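Local coordinates for hypothetical protein ydiI (Escherichia coli, PDB 1VH5) that hydrolyses 1,4-dihydroxy-2-naphthoyl-CoA to 1,4-dihydroxy-2-naphthoate and CoA in menaquinone biosynthesis, and also acts on a wide range of other acyl-CoA thioesters, at residues 105-110 / 115-120; 40-45 / 61-66; 120-123 / 127-130; 23-28 / 45-50. One frame throughout, in Å; residues are numbered along the deposited sequence.

Contact 1 (105-110 / 115-120)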
# COMPACT_ATOMS: atom_id res chain seq x y z
N LYS A 105 16.70 -4.27 -1.40
CA LYS A 105 17.92 -4.56 -2.19
C LYS A 105 17.54 -4.52 -3.70
O LYS A 105 16.41 -4.78 -4.06
CB LYS A 105 18.47 -5.95 -1.83
CG LYS A 105 17.77 -7.12 -2.51
CD LYS A 105 18.50 -8.42 -2.18
CE LYS A 105 17.86 -9.59 -2.91
NZ LYS A 105 18.48 -10.90 -2.54
N PRO A 106 18.47 -4.19 -4.58
CA PRO A 106 18.16 -4.16 -6.01
C PRO A 106 18.10 -5.57 -6.61
O PRO A 106 18.91 -6.43 -6.27
CB PRO A 106 19.32 -3.38 -6.61
CG PRO A 106 20.48 -3.75 -5.73
CD PRO A 106 19.88 -3.81 -4.32
N LEU A 107 17.15 -5.78 -7.52
CA LEU A 107 17.15 -6.97 -8.39
C LEU A 107 17.66 -6.57 -9.77
O LEU A 107 18.25 -7.40 -10.47
CB LEU A 107 15.76 -7.60 -8.51
CG LEU A 107 15.18 -8.15 -7.21
CD1 LEU A 107 13.84 -8.85 -7.50
CD2 LEU A 107 16.13 -9.07 -6.43
N HIS A 108 17.46 -5.30 -10.15
CA HIS A 108 17.88 -4.82 -11.48
C HIS A 108 18.07 -3.32 -11.40
O HIS A 108 17.16 -2.61 -10.98
CB HIS A 108 16.80 -5.17 -12.53
CG HIS A 108 17.11 -4.64 -13.88
ND1 HIS A 108 18.24 -5.03 -14.57
CD2 HIS A 108 16.47 -3.75 -14.68
CE1 HIS A 108 18.27 -4.41 -15.74
NE2 HIS A 108 17.21 -3.63 -15.83
N LEU A 109 19.22 -2.85 -11.87
CA LEU A 109 19.48 -1.43 -11.99
C LEU A 109 19.88 -1.17 -13.42
O LEU A 109 21.06 -1.24 -13.75
CB LEU A 109 20.58 -0.97 -11.04
CG LEU A 109 20.25 -1.10 -9.55
CD1 LEU A 109 21.50 -0.73 -8.75
CD2 LEU A 109 19.07 -0.25 -9.15
N GLY A 110 18.89 -0.87 -14.25
CA GLY A 110 19.08 -0.71 -15.68
C GLY A 110 19.19 0.75 -16.03
O GLY A 110 19.11 1.65 -15.16
N VAL A 115 14.29 -2.72 -10.69
CA VAL A 115 13.44 -3.58 -9.89
C VAL A 115 14.06 -3.73 -8.52
O VAL A 115 15.26 -4.02 -8.40
CB VAL A 115 13.26 -4.97 -10.54
CG1 VAL A 115 12.35 -5.91 -9.67
CG2 VAL A 115 12.73 -4.82 -11.98
N TRP A 116 13.25 -3.48 -7.49
CA TRP A 116 13.68 -3.50 -6.10
C TRP A 116 12.92 -4.61 -5.38
O TRP A 116 11.70 -4.77 -5.62
CB TRP A 116 13.36 -2.14 -5.47
CG TRP A 116 14.19 -1.03 -6.02
CD1 TRP A 116 13.90 -0.18 -7.02
CD2 TRP A 116 15.54 -0.76 -5.65
NE1 TRP A 116 14.96 0.67 -7.27
CE2 TRP A 116 15.99 0.31 -6.45
CE3 TRP A 116 16.43 -1.33 -4.71
CZ2 TRP A 116 17.28 0.86 -6.33
CZ3 TRP A 116 17.71 -0.77 -4.58
CH2 TRP A 116 18.11 0.31 -5.39
N GLN A 117 13.59 -5.34 -4.49
CA GLN A 117 12.93 -6.30 -3.62
C GLN A 117 12.93 -5.71 -2.21
O GLN A 117 13.99 -5.31 -1.67
CB GLN A 117 13.65 -7.62 -3.65
CG GLN A 117 12.98 -8.77 -2.84
CD GLN A 117 13.58 -10.11 -3.26
OE1 GLN A 117 13.23 -10.67 -4.30
NE2 GLN A 117 14.51 -10.58 -2.49
N ILE A 118 11.76 -5.64 -1.57
CA ILE A 118 11.70 -5.18 -0.21
C ILE A 118 11.05 -6.27 0.65
O ILE A 118 9.90 -6.68 0.40
CB ILE A 118 10.93 -3.86 -0.03
CG1 ILE A 118 11.38 -2.77 -1.02
CG2 ILE A 118 11.08 -3.44 1.46
CD1 ILE A 118 10.68 -2.83 -2.38
N GLU A 119 11.79 -6.75 1.66
CA GLU A 119 11.25 -7.72 2.60
C GLU A 119 11.01 -7.00 3.92
O GLU A 119 11.84 -6.19 4.37
CB GLU A 119 12.21 -8.90 2.78
CG GLU A 119 12.34 -9.83 1.57
CD GLU A 119 13.32 -10.98 1.80
OE1 GLU A 119 14.37 -10.78 2.48
OE2 GLU A 119 13.07 -12.11 1.31
N ILE A 120 9.86 -7.29 4.55
CA ILE A 120 9.50 -6.59 5.78
C ILE A 120 9.40 -7.62 6.88
O ILE A 120 8.71 -8.63 6.75
CB ILE A 120 8.17 -5.87 5.58
CG1 ILE A 120 8.35 -4.80 4.48
CG2 ILE A 120 7.65 -5.26 6.94
CD1 ILE A 120 7.10 -4.22 4.03
O HOH W 1 16.43 -12.79 -2.91
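The six-membered ring of Trp116 packs against Pro106 and Leu109, beside a classic beta bulge in the antiparallel sheet of this hotdog-fold thioesterase. Pro106 CB rests off-centre over that ring, 4.2 Å from its centroid in a CH-pi contact, while Leu109 CD2 meets Trp116 CZ2 at 3.5 Å. With CG beside the backbone N (chi1 -69°), the indole is brought across toward the opposite strand, and its NE1 is hydrogen-bonded to Gln114. Were Trp116 an alanine, Pro106 and Leu109 would probably lose their apolar partner and Gln114 its indole donor. The bulge itself is Leu107 and His108 set against Val115: Val115 O takes both amides, Leu107 N at 2.7 Å from a position tilted out of the carbonyl plane and His108 N at 3.1 Å on a lone pair. Val115 N returns a bond to His108 O, so the strand resumes its pairing as it enters the substrate-binding residues His108, Leu109 and Gly110. Across the sheet from the indole, Leu107 CD1 packs on Val115 CG1 at 3.9 Å. The side chains of Lys105 and Gln117, a hydrogen-bonded pair, lie side by side and point the same way, Lys105 CE 3.5 Å from Gln117 NE2, and one water accepts from both ends, 2.8 Å from Lys105 NZ and 3.0 Å from Gln117 NE2.

Contact 2 (40-45 / 61-66)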
# COMPACT_ATOMS: atom_id res chain seq x y z
N ALA A 40 14.36 0.80 6.50
CA ALA A 40 13.53 1.73 7.25
C ALA A 40 12.56 0.97 8.13
O ALA A 40 12.17 -0.16 7.80
CB ALA A 40 12.81 2.65 6.34
N THR A 41 12.15 1.58 9.24
CA THR A 41 11.14 0.96 10.10
C THR A 41 9.85 1.78 10.14
O THR A 41 9.79 2.91 9.76
CB THR A 41 11.64 0.76 11.54
OG1 THR A 41 11.93 2.05 12.11
CG2 THR A 41 12.92 -0.07 11.57
N MET A 42 8.79 1.13 10.64
CA MET A 42 7.45 1.71 10.73
C MET A 42 6.73 1.09 11.90
O MET A 42 6.81 -0.12 12.10
CB MET A 42 6.67 1.44 9.44
CG MET A 42 5.22 1.99 9.37
SD MET A 42 4.40 1.57 7.83
CE MET A 42 4.24 -0.11 8.07
N PRO A 43 6.02 1.90 12.70
CA PRO A 43 5.32 1.33 13.85
C PRO A 43 4.08 0.57 13.39
O PRO A 43 3.49 0.89 12.33
CB PRO A 43 4.89 2.58 14.64
CG PRO A 43 4.68 3.63 13.60
CD PRO A 43 5.78 3.35 12.58
N VAL A 44 3.72 -0.43 14.18
CA VAL A 44 2.43 -1.11 14.09
C VAL A 44 1.59 -0.40 15.15
O VAL A 44 1.72 -0.64 16.34
CB VAL A 44 2.53 -2.64 14.35
CG1 VAL A 44 1.17 -3.29 14.16
CG2 VAL A 44 3.59 -3.30 13.46
N ASP A 45 0.81 0.57 14.72
CA ASP A 45 0.04 1.42 15.65
C ASP A 45 -1.30 1.82 15.03
O ASP A 45 -1.70 1.34 13.95
CB ASP A 45 0.87 2.64 16.10
CG ASP A 45 1.06 3.68 15.03
OD1 ASP A 45 1.73 4.69 15.33
OD2 ASP A 45 0.59 3.61 13.89
N VAL A 61 2.84 -2.12 2.25
CA VAL A 61 3.14 -1.67 0.88
C VAL A 61 3.55 -0.20 0.88
O VAL A 61 4.44 0.20 0.13
CB VAL A 61 1.96 -1.98 -0.08
CG1 VAL A 61 2.31 -1.46 -1.49
CG2 VAL A 61 1.69 -3.49 -0.12
N VAL A 62 2.93 0.63 1.72
CA VAL A 62 3.45 1.99 1.87
C VAL A 62 4.93 1.98 2.27
O VAL A 62 5.75 2.70 1.70
CB VAL A 62 2.65 2.80 2.92
CG1 VAL A 62 3.32 4.17 3.13
CG2 VAL A 62 1.19 3.02 2.46
N LEU A 63 5.28 1.15 3.24
CA LEU A 63 6.67 1.06 3.68
C LEU A 63 7.56 0.61 2.50
O LEU A 63 8.61 1.26 2.20
CB LEU A 63 6.80 0.14 4.91
CG LEU A 63 8.25 -0.09 5.40
CD1 LEU A 63 8.90 1.23 5.86
CD2 LEU A 63 8.24 -1.10 6.54
N ALA A 64 7.16 -0.45 1.80
CA ALA A 64 7.96 -0.98 0.70
C ALA A 64 8.14 0.07 -0.38
O ALA A 64 9.26 0.26 -0.90
CB ALA A 64 7.32 -2.24 0.11
N GLU A 65 7.05 0.75 -0.78
CA GLU A 65 7.16 1.71 -1.87
C GLU A 65 7.96 2.92 -1.41
O GLU A 65 8.69 3.52 -2.22
CB GLU A 65 5.77 2.13 -2.39
CG GLU A 65 5.87 3.06 -3.60
CD GLU A 65 4.77 2.91 -4.62
OE1 GLU A 65 4.04 1.88 -4.62
OE2 GLU A 65 4.64 3.87 -5.39
N SER A 66 7.82 3.34 -0.15
CA SER A 66 8.58 4.51 0.34
C SER A 66 10.08 4.25 0.29
O SER A 66 10.85 5.15 -0.06
CB SER A 66 8.19 4.80 1.78
OG SER A 66 6.83 5.22 1.89
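Met42 and Leu63 both carry CG anti to the backbone N, which sends the two side chains past each other in opposite directions between strand 40-43 and helix 61-66. Met42 stays extended through chi2 and then bends at chi3 (69°), a turn that lays its thioether alongside the root of the leucine: SD is 4.0 Å from Leu63 CB, and CE is 4.1 Å from the same atom. Leu63 reaches back with its branches. Its CD2 comes to 4.2 Å from Met42 CB, and its CD1 drops toward the strand backbone, 4.0 Å from Ala40 O and 4.2 Å from Ala40 CB. One leucine thus spans two strand residues whose side chains lie on the same face of the sheet, and no hydrogen bond crosses the interface. Val100 on the neighbouring strand and Ile28 also touch Leu63, extending the apolar layer. Within the helix, Ser66 OG donates to Val62 O at 2.7 Å from above the carbonyl plane, while Ser66 N reaches the same oxygen from the other face. Ser66 OG is also hydrogen-bonded to His56 of the second subunit, and Glu65 OE1 to His91 of that subunit. Strand 40-43 runs nearly antiparallel to helix 61-66, at 157°, the segment axes approaching to 9.4 Å. This is the hotdog fold, a long helix wrapped by a curved antiparallel sheet, and the helix carries Glu65, the probable nucleophile or proton acceptor, at the subunit interface.

Contact 3 (120-123 / 127-130)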
# COMPACT_ATOMS: atom_id res chain seq x y z
N ILE A 120 9.86 -7.29 4.55
CA ILE A 120 9.50 -6.59 5.78
C ILE A 120 9.40 -7.62 6.88
O ILE A 120 8.71 -8.63 6.75
CB ILE A 120 8.17 -5.87 5.58
CG1 ILE A 120 8.35 -4.80 4.48
CG2 ILE A 120 7.65 -5.26 6.94
CD1 ILE A 120 7.10 -4.22 4.03
N PHE A 121 10.10 -7.35 7.97
CA PHE A 121 10.25 -8.28 9.10
C PHE A 121 9.69 -7.65 10.37
O PHE A 121 9.71 -6.43 10.56
CB PHE A 121 11.73 -8.64 9.36
CG PHE A 121 12.44 -9.22 8.16
CD1 PHE A 121 12.99 -8.37 7.19
CD2 PHE A 121 12.51 -10.59 7.99
CE1 PHE A 121 13.62 -8.89 6.06
CE2 PHE A 121 13.15 -11.13 6.84
CZ PHE A 121 13.72 -10.26 5.90
N ASP A 122 9.21 -8.49 11.27
CA ASP A 122 8.82 -8.02 12.60
C ASP A 122 10.04 -7.95 13.52
O ASP A 122 11.16 -8.25 13.11
CB ASP A 122 7.69 -8.89 13.17
CG ASP A 122 8.12 -10.31 13.48
OD1 ASP A 122 7.22 -11.20 13.58
OD2 ASP A 122 9.32 -10.63 13.66
N GLU A 123 9.82 -7.55 14.78
CA GLU A 123 10.94 -7.34 15.72
C GLU A 123 11.71 -8.60 16.07
O GLU A 123 12.87 -8.53 16.51
CB GLU A 123 10.47 -6.60 16.98
CG GLU A 123 9.96 -5.22 16.67
CD GLU A 123 9.66 -4.36 17.88
OE1 GLU A 123 9.26 -4.90 18.96
OE2 GLU A 123 9.82 -3.13 17.74
N LEU A 127 9.79 -12.88 8.69
CA LEU A 127 9.26 -12.27 7.47
C LEU A 127 7.76 -12.12 7.55
O LEU A 127 7.05 -13.08 7.84
CB LEU A 127 9.61 -13.15 6.28
CG LEU A 127 9.21 -12.62 4.90
CD1 LEU A 127 10.01 -11.38 4.53
CD2 LEU A 127 9.37 -13.74 3.86
N CYS A 128 7.29 -10.91 7.33
CA CYS A 128 5.86 -10.66 7.34
C CYS A 128 5.32 -10.32 5.95
O CYS A 128 4.16 -10.56 5.66
CB CYS A 128 5.52 -9.50 8.27
SG CYS A 128 5.82 -9.91 10.02
N CYS A 129 6.12 -9.67 5.11
CA CYS A 129 5.64 -9.29 3.79
C CYS A 129 6.85 -9.31 2.83
O CYS A 129 7.93 -8.84 3.19
CB CYS A 129 5.02 -7.88 3.84
SG CYS A 129 4.42 -7.22 2.25
N SER A 130 6.67 -9.85 1.62
CA SER A 130 7.74 -9.81 0.63
C SER A 130 7.18 -9.10 -0.60
O SER A 130 6.15 -9.49 -1.14
CB SER A 130 8.15 -11.23 0.27
OG SER A 130 9.11 -11.20 -0.79
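Phe121 leaves the strand with CB and CG on the same face of the sheet as Leu127, its non-hydrogen-bonded partner, and CG beside the backbone N (chi1 -57°) inclines the ring toward the opposite strand. From there CD2 lies 3.6 Å from Leu127 N, CE2 passes 3.9 Å from Leu127 CD1, and CZ at the far end comes within 4.1 Å of the same methyl. CD1 of Leu127 therefore sits over one ring face, 4.3 Å from the centroid, in a CH-pi contact displaced toward the rim. Ile120 faces the other way, its CB 4.1 Å from Cys129 CB, on the side lined by Ser60 of the central helix. Ile120 O is gripped twice, by Cys128 N at 2.7 Å and by Cys129 N at 3.2 Å, whereas Ile120 N donates to Cys129 O. At the extra residue, Cys128, SG comes to 3.8 Å from Asp122 CB; the carboxylate of Asp122 forms a salt bridge with Arg126 in the connecting turn. Two amides of consecutive residues on one carbonyl mark a classic beta bulge, here at the closed end of the hairpin joining strands 113-121 and 127-138 of the hotdog sheet.

Contact 4 (23-28 / 45-50)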
# COMPACT_ATOMS: atom_id res chain seq x y z
N VAL A 23 5.00 9.60 4.65
CA VAL A 23 6.10 8.97 5.35
C VAL A 23 6.19 9.54 6.80
O VAL A 23 6.30 8.78 7.76
CB VAL A 23 7.45 9.12 4.59
CG1 VAL A 23 8.60 8.94 5.53
CG2 VAL A 23 7.57 8.04 3.48
N GLY A 24 6.09 10.86 6.92
CA GLY A 24 6.11 11.52 8.21
C GLY A 24 4.89 11.16 9.04
O GLY A 24 5.01 10.85 10.23
N PHE A 25 3.73 11.19 8.41
CA PHE A 25 2.46 10.86 9.08
C PHE A 25 2.49 9.49 9.73
O PHE A 25 1.99 9.31 10.83
CB PHE A 25 1.30 10.97 8.09
CG PHE A 25 -0.09 10.81 8.70
CD1 PHE A 25 -0.62 11.80 9.53
CD2 PHE A 25 -0.88 9.71 8.40
CE1 PHE A 25 -1.89 11.68 10.08
CE2 PHE A 25 -2.17 9.58 8.96
CZ PHE A 25 -2.66 10.57 9.80
N LEU A 26 3.08 8.51 9.03
CA LEU A 26 3.12 7.15 9.55
C LEU A 26 4.35 6.83 10.41
O LEU A 26 4.51 5.68 10.85
CB LEU A 26 3.00 6.12 8.41
CG LEU A 26 1.74 6.18 7.56
CD1 LEU A 26 1.80 5.03 6.52
CD2 LEU A 26 0.48 6.03 8.41
N ASP A 27 5.23 7.82 10.58
CA ASP A 27 6.48 7.63 11.34
C ASP A 27 7.37 6.56 10.74
O ASP A 27 7.98 5.78 11.45
CB ASP A 27 6.18 7.29 12.82
CG ASP A 27 7.40 7.37 13.73
OD1 ASP A 27 7.48 6.52 14.66
OD2 ASP A 27 8.30 8.23 13.58
N ILE A 28 7.41 6.52 9.41
CA ILE A 28 8.42 5.71 8.76
C ILE A 28 9.79 6.40 8.95
O ILE A 28 9.92 7.61 8.68
CB ILE A 28 8.03 5.53 7.27
CG1 ILE A 28 6.80 4.61 7.20
CG2 ILE A 28 9.18 4.90 6.48
CD1 ILE A 28 6.08 4.60 5.81
N ASP A 45 0.81 0.57 14.72
CA ASP A 45 0.04 1.42 15.65
C ASP A 45 -1.30 1.82 15.03
O ASP A 45 -1.70 1.34 13.95
CB ASP A 45 0.87 2.64 16.10
CG ASP A 45 1.06 3.68 15.03
OD1 ASP A 45 1.73 4.69 15.33
OD2 ASP A 45 0.59 3.61 13.89
N SER A 46 -2.02 2.72 15.67
CA SER A 46 -3.35 3.04 15.23
C SER A 46 -3.39 3.57 13.80
O SER A 46 -4.44 3.46 13.14
CB SER A 46 -4.04 3.99 16.23
OG SER A 46 -3.41 5.24 16.24
N ARG A 47 -2.29 4.14 13.30
CA ARG A 47 -2.26 4.72 11.96
C ARG A 47 -1.94 3.69 10.89
O ARG A 47 -2.11 3.96 9.72
CB ARG A 47 -1.28 5.89 11.85
CG ARG A 47 -1.73 7.10 12.67
CD ARG A 47 -0.75 8.26 12.64
NE ARG A 47 -1.23 9.40 13.43
CZ ARG A 47 -0.66 10.60 13.44
NH1 ARG A 47 -1.19 11.56 14.20
NH2 ARG A 47 0.41 10.87 12.69
N THR A 48 -1.43 2.54 11.32
CA THR A 48 -1.06 1.48 10.38
C THR A 48 -1.76 0.13 10.61
O THR A 48 -1.47 -0.86 9.94
CB THR A 48 0.45 1.25 10.41
OG1 THR A 48 0.83 0.80 11.72
CG2 THR A 48 1.28 2.52 10.09
N LYS A 49 -2.71 0.10 11.54
CA LYS A 49 -3.50 -1.10 11.80
C LYS A 49 -4.77 -1.16 10.99
O LYS A 49 -5.38 -0.14 10.70
CB LYS A 49 -3.84 -1.23 13.30
CG LYS A 49 -2.65 -1.69 14.14
CD LYS A 49 -2.89 -1.44 15.65
CE LYS A 49 -1.83 -2.08 16.52
NZ LYS A 49 -2.15 -1.89 17.97
N GLN A 50 -5.20 -2.39 10.70
CA GLN A 50 -6.55 -2.60 10.15
C GLN A 50 -7.53 -2.74 11.33
O GLN A 50 -7.09 -2.70 12.49
CB GLN A 50 -6.62 -3.78 9.14
CG GLN A 50 -5.68 -4.94 9.38
CD GLN A 50 -6.26 -5.92 10.36
OE1 GLN A 50 -6.59 -5.56 11.50
NE2 GLN A 50 -6.39 -7.18 9.92
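Phe25, in the last turn of helix 22-25, presents one ring face to Arg47 and its own carbonyl oxygen to the same side chain. The guanidinium lies flat on the ring, centres 4.3 Å apart and planes at 17°, an off-centre cation-pi stack in which Arg47 CD also sits over the face. An extended chain from CG to NE carries Arg47 NH2 to Phe25 O, 2.9 Å away, on a carbonyl lone pair and in the guanidinium plane. With a leucine here, Phe25 O would probably be left without this donor and the ring without its cation. Next, Leu26 CD2 packs 3.6 Å from Arg47 O, buried with no partner in the model, and 4.0 Å from Thr48 CG2. Asp27 follows with positive phi in a Schellman motif, two backbone bonds closing back on the helix at Gly24 and Val23. On the facing loop, Asp45 OD2 accepts from Arg47 N at 3.0 Å, an Asx turn that fixes the root of the arginine. Past the turn, Ile28 meets Met42 of strand 38-43, Leu26 leans on Val62 of helix 57-74, and Phe25 and Arg47 also pack against Arg47 and Phe25 of the second subunit.

How the contacts relate
From the N terminus, contact 4 comes first, closing a loop from the end of helix 22-25 over strands 29-33 and 38-43 to the following loop. Contact 2 opens before that loop is closed and ends on helix 57-74, so the two cross; they share Asp45, are joined by the probable hydrogen bond of Pro43 O with Thr48 OG1, and both touch the second subunit. Contacts 1 and 3 follow in series as short closures along strand 113-121, the second starting at Ile120, where the first ends. Ile118 packs on Ala64 and Ile120 on Leu63, joining these sheet contacts to the helix of contact 2, while contact 4 touches neither contact 1 nor contact 3.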